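Local coordinates for inorganic pyrophosphatase (Anaplasma phagocytophilum, PDB 3LD3), which probably hydrolyses inorganic pyrophosphate to two phosphate ions, using magnesium as cofactor, and assembles as a homohexamer, at residues A[156-159]-A[160-164]. Sequence-based numbering, arbitrary orientation. Where two conformers were deposited one is given.
With PO4 (phosphate ion), chain C.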
loop_
_atom_site.group_PDB
_atom_site.type_symbol
_atom_site.label_atom_id
_atom_site.label_comp_id
_atom_site.label_asym_id
_atom_site.label_seq_id
_atom_site.Cartn_x
_atom_site.Cartn_y
_atom_site.Cartn_z
ATOM N N ILE A 156 -20.387 8.164 8.319
ATOM C CA ILE A 156 -21.160 7.461 7.298
ATOM C C ILE A 156 -22.269 8.348 6.750
ATOM O O ILE A 156 -22.428 8.446 5.531
ATOM C CB ILE A 156 -21.732 6.129 7.820
ATOM C CG1 ILE A 156 -20.587 5.187 8.185
ATOM C CG2 ILE A 156 -22.659 5.508 6.802
ATOM C CD1 ILE A 156 -21.094 3.890 8.909
ATOM N N SER A 157 -23.043 8.991 7.642
ATOM C CA SER A 157 -24.096 9.922 7.222
ATOM C C SER A 157 -23.503 11.036 6.348
ATOM O O SER A 157 -24.059 11.397 5.310
ATOM C CB SER A 157 -24.808 10.549 8.426
ATOM O OG SER A 157 -25.440 9.592 9.265
ATOM N N HIS A 158 -22.372 11.580 6.792
ATOM C CA HIS A 158 -21.671 12.639 6.071
ATOM C C HIS A 158 -21.246 12.165 4.658
ATOM O O HIS A 158 -21.427 12.879 3.640
ATOM C CB HIS A 158 -20.491 13.111 6.935
ATOM C CG HIS A 158 -19.643 14.157 6.309
ATOM N ND1 HIS A 158 -18.724 13.868 5.325
ATOM C CD2 HIS A 158 -19.572 15.497 6.515
ATOM C CE1 HIS A 158 -18.109 14.978 4.962
ATOM N NE2 HIS A 158 -18.633 15.991 5.647
ATOM N N PHE A 159 -20.684 10.960 4.582
ATOM C CA PHE A 159 -20.273 10.396 3.307
ATOM C C PHE A 159 -21.429 10.389 2.290
ATOM O O PHE A 159 -21.279 10.832 1.167
ATOM C CB PHE A 159 -19.670 8.990 3.495
ATOM C CG PHE A 159 -19.274 8.315 2.204
ATOM C CD1 PHE A 159 -18.037 8.576 1.616
ATOM C CD2 PHE A 159 -20.155 7.466 1.546
ATOM C CE1 PHE A 159 -17.675 7.985 0.384
ATOM C CE2 PHE A 159 -19.802 6.876 0.324
ATOM C CZ PHE A 159 -18.562 7.123 -0.247
ATOM N N PHE A 160 -22.569 9.829 2.670
ATOM C CA PHE A 160 -23.666 9.721 1.726
ATOM C C PHE A 160 -24.291 11.094 1.448
ATOM O O PHE A 160 -24.766 11.338 0.331
ATOM C CB PHE A 160 -24.682 8.678 2.203
ATOM C CG PHE A 160 -24.166 7.269 2.032
ATOM C CD1 PHE A 160 -24.045 6.740 0.757
ATOM C CD2 PHE A 160 -23.681 6.557 3.109
ATOM C CE1 PHE A 160 -23.496 5.470 0.560
ATOM C CE2 PHE A 160 -23.152 5.296 2.924
ATOM C CZ PHE A 160 -23.080 4.749 1.654
ATOM N N SER A 161 -24.198 11.992 2.425
ATOM C CA SER A 161 -24.714 13.361 2.262
ATOM C C SER A 161 -23.945 14.154 1.212
ATOM O O SER A 161 -24.536 15.022 0.538
ATOM C CB SER A 161 -24.703 14.124 3.592
ATOM O OG SER A 161 -25.695 13.664 4.484
ATOM N N PHE A 162 -22.643 13.867 1.038
ATOM C CA PHE A 162 -21.771 14.772 0.282
ATOM C C PHE A 162 -21.004 14.160 -0.884
ATOM O O PHE A 162 -20.511 14.888 -1.763
ATOM C CB PHE A 162 -20.823 15.529 1.238
ATOM C CG PHE A 162 -21.545 16.370 2.256
ATOM C CD1 PHE A 162 -22.380 17.412 1.849
ATOM C CD2 PHE A 162 -21.422 16.121 3.618
ATOM C CE1 PHE A 162 -23.072 18.154 2.786
ATOM C CE2 PHE A 162 -22.111 16.870 4.563
ATOM C CZ PHE A 162 -22.941 17.885 4.148
ATOM N N TYR A 163 -20.896 12.834 -0.932
ATOM C CA TYR A 163 -20.063 12.214 -1.963
ATOM C C TYR A 163 -20.534 12.383 -3.389
ATOM O O TYR A 163 -19.731 12.261 -4.315
ATOM C CB TYR A 163 -19.785 10.733 -1.687
ATOM C CG TYR A 163 -20.828 9.719 -2.066
ATOM C CD1 TYR A 163 -20.487 8.601 -2.813
ATOM C CD2 TYR A 163 -22.151 9.857 -1.675
ATOM C CE1 TYR A 163 -21.442 7.608 -3.105
ATOM C CE2 TYR A 163 -23.101 8.891 -1.983
ATOM C CZ TYR A 163 -22.725 7.766 -2.689
ATOM O OH TYR A 163 -23.671 6.783 -2.949
ATOM N N LYS A 164 -21.833 12.667 -3.554
ATOM C CA LYS A 164 -22.430 12.877 -4.863
ATOM C C LYS A 164 -22.671 14.362 -5.190
ATOM O O LYS A 164 -23.255 14.664 -6.230
ATOM C CB LYS A 164 -23.773 12.137 -4.964
ATOM C CG LYS A 164 -23.637 10.649 -5.251
ATOM C CD LYS A 164 -24.988 9.928 -5.065
ATOM C CE LYS A 164 -24.958 8.542 -5.664
ATOM N NZ LYS A 164 -26.214 7.783 -5.407
HETATM P P PO4 C . -24.410 4.527 -5.944
HETATM O O1 PO4 C . -25.783 5.138 -5.818
HETATM O O2 PO4 C . -23.916 4.588 -7.378
HETATM O O3 PO4 C . -23.409 5.279 -5.090
HETATM O O4 PO4 C . -24.492 3.078 -5.461
#
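F159 meets two rings at once near the end of helix 150-162, forming an aromatic cluster beside the predicted substrate site. Its edge points into the face of F160 in a T-shaped pair, planes at 89°, with CD2 of F159 over the centre of the F160 ring. One face of F159 takes Y163 in an offset stack, CZ of F159 lying 3.5 Å from CD1 of Y163. The Y163 ring reaches this place because CG sits between the backbone N and the carbonyl carbon (chi1 82°). N of Y163 is hydrogen-bonded to O of F159 at 2.9 Å. Y163, predicted to bind substrate, donates from OH to O3 of a phosphate, probably from the crystallisation liquor, at 2.6 Å; NZ of K164 donates to O1 of this phosphate, which R65 and K121 also bind. F162 turns its edge to the face of H158, planes at 61°, and OG and N of S161 grip O of S157 from opposite faces of its carbonyl plane. NE2 of H158 is hydrogen-bonded to O of F162 of the second subunit, reciprocally, and the two subunits' F162 rings stack. I156 and F160 pack against strand 106-119, I156 and S161 against strand 172-179, and Y163 against strand 61-66.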